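PDB 6S5X: group B streptococcal R4 surface protein from Streptococcus agalactiae, which is a cell-wall-attached surface protein implicated in infection, represented here by its most N-terminal Rib domain, an immunoglobulin-like module of the long bacterial surface chain. Local coordinates for residues Val19-Thr24 against Ala52-Lys57; Asp29-Leu34 against Ala59-Thr64. All blocks are in the same frame, centred on the assembly; numbering follows the deposited sequence. Where two conformers were deposited one is given.

Contact 1 (Val19-Thr24 against Ala52-Lys57); sequences VNVGET and ATPGDK
Val21 meets Ala52 and Pro54 at one end of the immunoglobulin-like Rib domain, where a type II beta turn from Asn20 to Glu23, leaving strand 17-20, lies against the loop that leads into strand 55-64. The apolar part of the contact rests on the two methyls of Val21. CG2 reaches the start of the proline: in the conformer given, Val21 CG2 lies 4.0 Å from Pro54 CD, but the ring was modelled in two positions, and this touch is less certain than that of CG1. With CG1 anti to the backbone N (chi1 169°), the other methyl is sent to the backbone of Ala52, where Val21 CG1 comes within 3.5 Å of Ala52 O. Only 131 Å² is buried in all, and the touching residues are largely exposed, which marks a shallow surface contact.

Hydrogen bonds shape each segment internally. The turn closes through Glu23 N and Asn20 O, 3.0 Å apart, and the positive phi of Gly22 (88°) suits the third position of a type II turn. The Glu23 side chain folds back over the same turn, and its OE1 accepts Asn20 N from above the carboxylate plane in a nearly straight bond (174°). Around the pair, the backbone of Val21, just past strand 17-20, bonds to Val80 and that of Gly55 to Val79, both of strand 70-80, which lies between strands 17-20 and 55-64, while Gly22 bonds to the backbone of Thr51.

Charge enters through Lys57, whose side chain runs back toward its own loop and also has a long, weak ion pair with Asp50. Its ammonium closes the loop at Thr53: Lys57 NZ lies 3.0 Å from Thr53 O, approaching above the carbonyl plane, with a weak bond of 3.3 Å from Lys57 NZ to Thr53 OG1.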
# COMPACT_ATOMS: atom_id res chain seq x y z
N VAL A 19 -11.96 4.17 -6.63
CA VAL A 19 -11.60 5.06 -7.73
C VAL A 19 -12.56 4.81 -8.88
O VAL A 19 -13.24 3.78 -8.95
CB VAL A 19 -10.14 4.90 -8.21
CG1 VAL A 19 -9.15 5.11 -7.05
CG2 VAL A 19 -9.91 3.55 -8.88
N ASN A 20 -12.59 5.77 -9.81
CA ASN A 20 -13.38 5.62 -11.02
C ASN A 20 -12.57 4.90 -12.09
O ASN A 20 -11.33 4.89 -12.09
CB ASN A 20 -13.82 6.99 -11.53
CG ASN A 20 -14.74 7.69 -10.56
OD1 ASN A 20 -15.56 7.06 -9.91
ND2 ASN A 20 -14.56 8.99 -10.42
N VAL A 21 -13.30 4.28 -13.02
CA VAL A 21 -12.66 3.65 -14.16
C VAL A 21 -11.66 4.62 -14.79
O VAL A 21 -11.96 5.79 -15.00
CB VAL A 21 -13.69 3.22 -15.22
CG1 VAL A 21 -13.00 2.81 -16.50
CG2 VAL A 21 -14.52 2.04 -14.69
N GLY A 22 -10.47 4.12 -15.09
CA GLY A 22 -9.45 4.89 -15.74
C GLY A 22 -8.53 5.68 -14.82
O GLY A 22 -7.46 6.10 -15.25
N GLU A 23 -8.92 5.90 -13.56
CA GLU A 23 -8.09 6.67 -12.64
C GLU A 23 -6.91 5.81 -12.21
O GLU A 23 -6.97 4.58 -12.23
CB GLU A 23 -8.91 7.12 -11.43
CG GLU A 23 -10.00 8.14 -11.76
CD GLU A 23 -10.68 8.76 -10.53
OE1 GLU A 23 -10.93 8.06 -9.54
OE2 GLU A 23 -10.93 9.98 -10.56
N THR A 24 -5.85 6.46 -11.76
CA THR A 24 -4.67 5.71 -11.32
C THR A 24 -4.49 5.86 -9.82
O THR A 24 -4.16 6.97 -9.35
CB THR A 24 -3.41 6.14 -12.08
OG1 THR A 24 -3.65 6.03 -13.49
CG2 THR A 24 -2.21 5.24 -11.66
N ALA A 52 -9.34 -0.41 -15.84
CA ALA A 52 -10.02 -0.25 -17.12
C ALA A 52 -11.47 -0.69 -17.08
O ALA A 52 -12.26 -0.27 -17.95
CB ALA A 52 -9.28 -1.03 -18.21
N THR A 53 -11.85 -1.49 -16.09
CA THR A 53 -13.23 -1.93 -15.90
C THR A 53 -13.57 -1.93 -14.42
O THR A 53 -12.68 -2.07 -13.57
CB THR A 53 -13.46 -3.34 -16.45
OG1 THR A 53 -12.66 -4.26 -15.70
CG2 THR A 53 -13.06 -3.42 -17.95
N PRO A 54 -14.84 -1.80 -14.08
CA PRO A 54 -15.23 -1.79 -12.67
C PRO A 54 -15.02 -3.15 -12.02
O PRO A 54 -15.00 -4.19 -12.67
CB PRO A 54 -16.72 -1.42 -12.72
CG PRO A 54 -17.20 -1.90 -14.09
CD PRO A 54 -16.01 -1.71 -15.00
N GLY A 55 -14.85 -3.12 -10.71
CA GLY A 55 -14.70 -4.33 -9.93
C GLY A 55 -13.83 -4.10 -8.72
O GLY A 55 -13.21 -3.05 -8.56
N ASP A 56 -13.79 -5.12 -7.86
CA ASP A 56 -12.90 -5.15 -6.70
C ASP A 56 -11.56 -5.74 -7.13
O ASP A 56 -11.47 -6.91 -7.47
CB ASP A 56 -13.52 -5.98 -5.57
CG ASP A 56 -14.65 -5.27 -4.84
OD1 ASP A 56 -14.82 -4.04 -5.02
OD2 ASP A 56 -15.40 -5.95 -4.10
N LYS A 57 -10.53 -4.91 -7.15
CA LYS A 57 -9.23 -5.34 -7.62
C LYS A 57 -8.34 -5.62 -6.43
O LYS A 57 -8.01 -4.68 -5.69
CB LYS A 57 -8.60 -4.26 -8.51
CG LYS A 57 -9.54 -3.63 -9.55
CD LYS A 57 -10.07 -4.62 -10.52
CE LYS A 57 -11.02 -3.90 -11.50
NZ LYS A 57 -11.25 -4.59 -12.77

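Contact 2 (Asp29-Leu34 against Ala59-Thr64); sequences DSIGNL and AKVVVT
Ser30, at the end of a short 3-10 segment, faces segment 59-64 of strand 55-64 and touches it through carbon: Ser30 CB sits 3.8 Å from Val61 CG2. Its hydroxyl hydrogen-bonds to Gln17 NE2, which satisfies this buried polar group, and its side chain also packs on Phe45 and Val75 of the neighbouring strands. Here the backbones stand well apart, with 7.4 Å between Ser30 CA and Val61 CA, leaving side chains to fill the interval.

Ile31 follows and supplies the longer reach. Its CG1 branch, beside the backbone N and anti to the carbonyl carbon (chi1 -63°), extends toward the strand, placing Ile31 CD1 3.9 Å from Val61 CG1 and, more loosely, 4.4 Å from Val63 CG2. The two methyls of Val61 are thereby divided, CG2 going to the serine and CG1 to the isoleucine.

All four touching residues are buried, and Val61 also packs on Val43 and Phe45 of the adjoining strand. Inward-facing Val61 and Val63, two residues apart on one strand and covered by a non-strand connection, form the kind of hydrophobic interior expected of an immunoglobulin-like, E-set fold.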
# COMPACT_ATOMS: atom_id res chain seq x y z
N ASP A 29 -2.54 6.02 -0.68
CA ASP A 29 -3.94 6.10 -0.29
C ASP A 29 -4.50 4.74 0.12
O ASP A 29 -5.68 4.65 0.48
CB ASP A 29 -4.72 6.71 -1.47
CG ASP A 29 -4.41 8.21 -1.68
OD1 ASP A 29 -4.06 8.91 -0.70
OD2 ASP A 29 -4.50 8.70 -2.83
N SER A 30 -3.69 3.69 0.04
CA SER A 30 -4.02 2.35 0.50
C SER A 30 -3.36 2.00 1.84
O SER A 30 -3.38 0.84 2.24
CB SER A 30 -3.61 1.33 -0.55
OG SER A 30 -4.47 1.39 -1.69
N ILE A 31 -2.73 2.97 2.50
CA ILE A 31 -2.11 2.77 3.80
C ILE A 31 -2.77 3.71 4.79
O ILE A 31 -2.89 4.91 4.51
CB ILE A 31 -0.59 3.01 3.76
CG1 ILE A 31 0.03 1.98 2.82
CG2 ILE A 31 -0.02 2.92 5.18
CD1 ILE A 31 -0.14 0.57 3.31
N GLY A 32 -3.21 3.18 5.94
CA GLY A 32 -3.97 3.99 6.86
C GLY A 32 -3.15 4.70 7.92
O GLY A 32 -3.68 5.54 8.67
N ASN A 33 -1.87 4.39 8.06
CA ASN A 33 -1.06 4.95 9.14
C ASN A 33 0.33 5.34 8.65
O ASN A 33 1.33 5.16 9.35
CB ASN A 33 -0.96 3.98 10.31
CG ASN A 33 -0.34 2.64 9.94
OD1 ASN A 33 -0.42 2.19 8.79
ND2 ASN A 33 0.26 1.97 10.94
N LEU A 34 0.44 5.89 7.44
CA LEU A 34 1.78 6.21 6.96
C LEU A 34 2.48 7.26 7.82
O LEU A 34 3.72 7.20 7.90
CB LEU A 34 1.72 6.64 5.49
CG LEU A 34 3.09 6.91 4.83
CD1 LEU A 34 4.08 5.74 4.83
CD2 LEU A 34 2.81 7.39 3.40
N ALA A 59 -4.85 -5.96 -4.56
CA ALA A 59 -3.55 -5.35 -4.78
C ALA A 59 -2.70 -5.58 -3.55
O ALA A 59 -3.21 -5.92 -2.48
CB ALA A 59 -3.68 -3.86 -5.07
N LYS A 60 -1.39 -5.39 -3.70
CA LYS A 60 -0.47 -5.49 -2.58
C LYS A 60 0.37 -4.23 -2.51
O LYS A 60 0.90 -3.78 -3.53
CB LYS A 60 0.44 -6.72 -2.71
CG LYS A 60 -0.27 -8.07 -2.68
CD LYS A 60 0.74 -9.21 -2.78
CE LYS A 60 1.67 -9.27 -1.58
NZ LYS A 60 0.94 -9.53 -0.30
N VAL A 61 0.46 -3.62 -1.33
CA VAL A 61 1.34 -2.48 -1.12
C VAL A 61 2.61 -2.98 -0.44
O VAL A 61 2.56 -3.66 0.59
CB VAL A 61 0.66 -1.38 -0.28
CG1 VAL A 61 1.61 -0.24 -0.05
CG2 VAL A 61 -0.60 -0.88 -0.96
N VAL A 62 3.74 -2.69 -1.07
CA VAL A 62 5.06 -2.99 -0.52
C VAL A 62 5.56 -1.74 0.20
O VAL A 62 5.67 -0.66 -0.39
CB VAL A 62 6.05 -3.43 -1.60
CG1 VAL A 62 7.39 -3.73 -0.97
CG2 VAL A 62 5.53 -4.64 -2.32
N VAL A 63 5.84 -1.90 1.48
CA VAL A 63 6.29 -0.85 2.38
C VAL A 63 7.77 -1.10 2.63
O VAL A 63 8.13 -2.14 3.18
CB VAL A 63 5.50 -0.86 3.69
CG1 VAL A 63 5.97 0.26 4.63
CG2 VAL A 63 4.03 -0.78 3.44
N THR A 64 8.62 -0.19 2.18
CA THR A 64 10.07 -0.37 2.27
C THR A 64 10.63 0.64 3.25
O THR A 64 10.55 1.85 3.03
CB THR A 64 10.75 -0.23 0.91
OG1 THR A 64 10.19 -1.17 -0.01
CG2 THR A 64 12.25 -0.53 1.06

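How the contacts relate
Segments 52-57 and 59-64 nearly adjoin along strand 55-64, but contact 1 is made by the loop just before that strand, at the surface, and contact 2 by its later part, in the interior; their centres lie 18 Å apart. The first segments also follow one another: 19-24 leaves strand 17-20, and the loop segment 29-34 comes later in the connection toward strand 42-45. This connection thus passes first the loop before strand 55-64 and then the strand itself. The centre of contact 1 lies about 16 Å from the centre of the chain, that of contact 2 about 2 Å. The sodium ion, bound at Ala7, Asn10 and Asp71, belongs to neither contact, although the Val63 side chain lies about 8 Å from it.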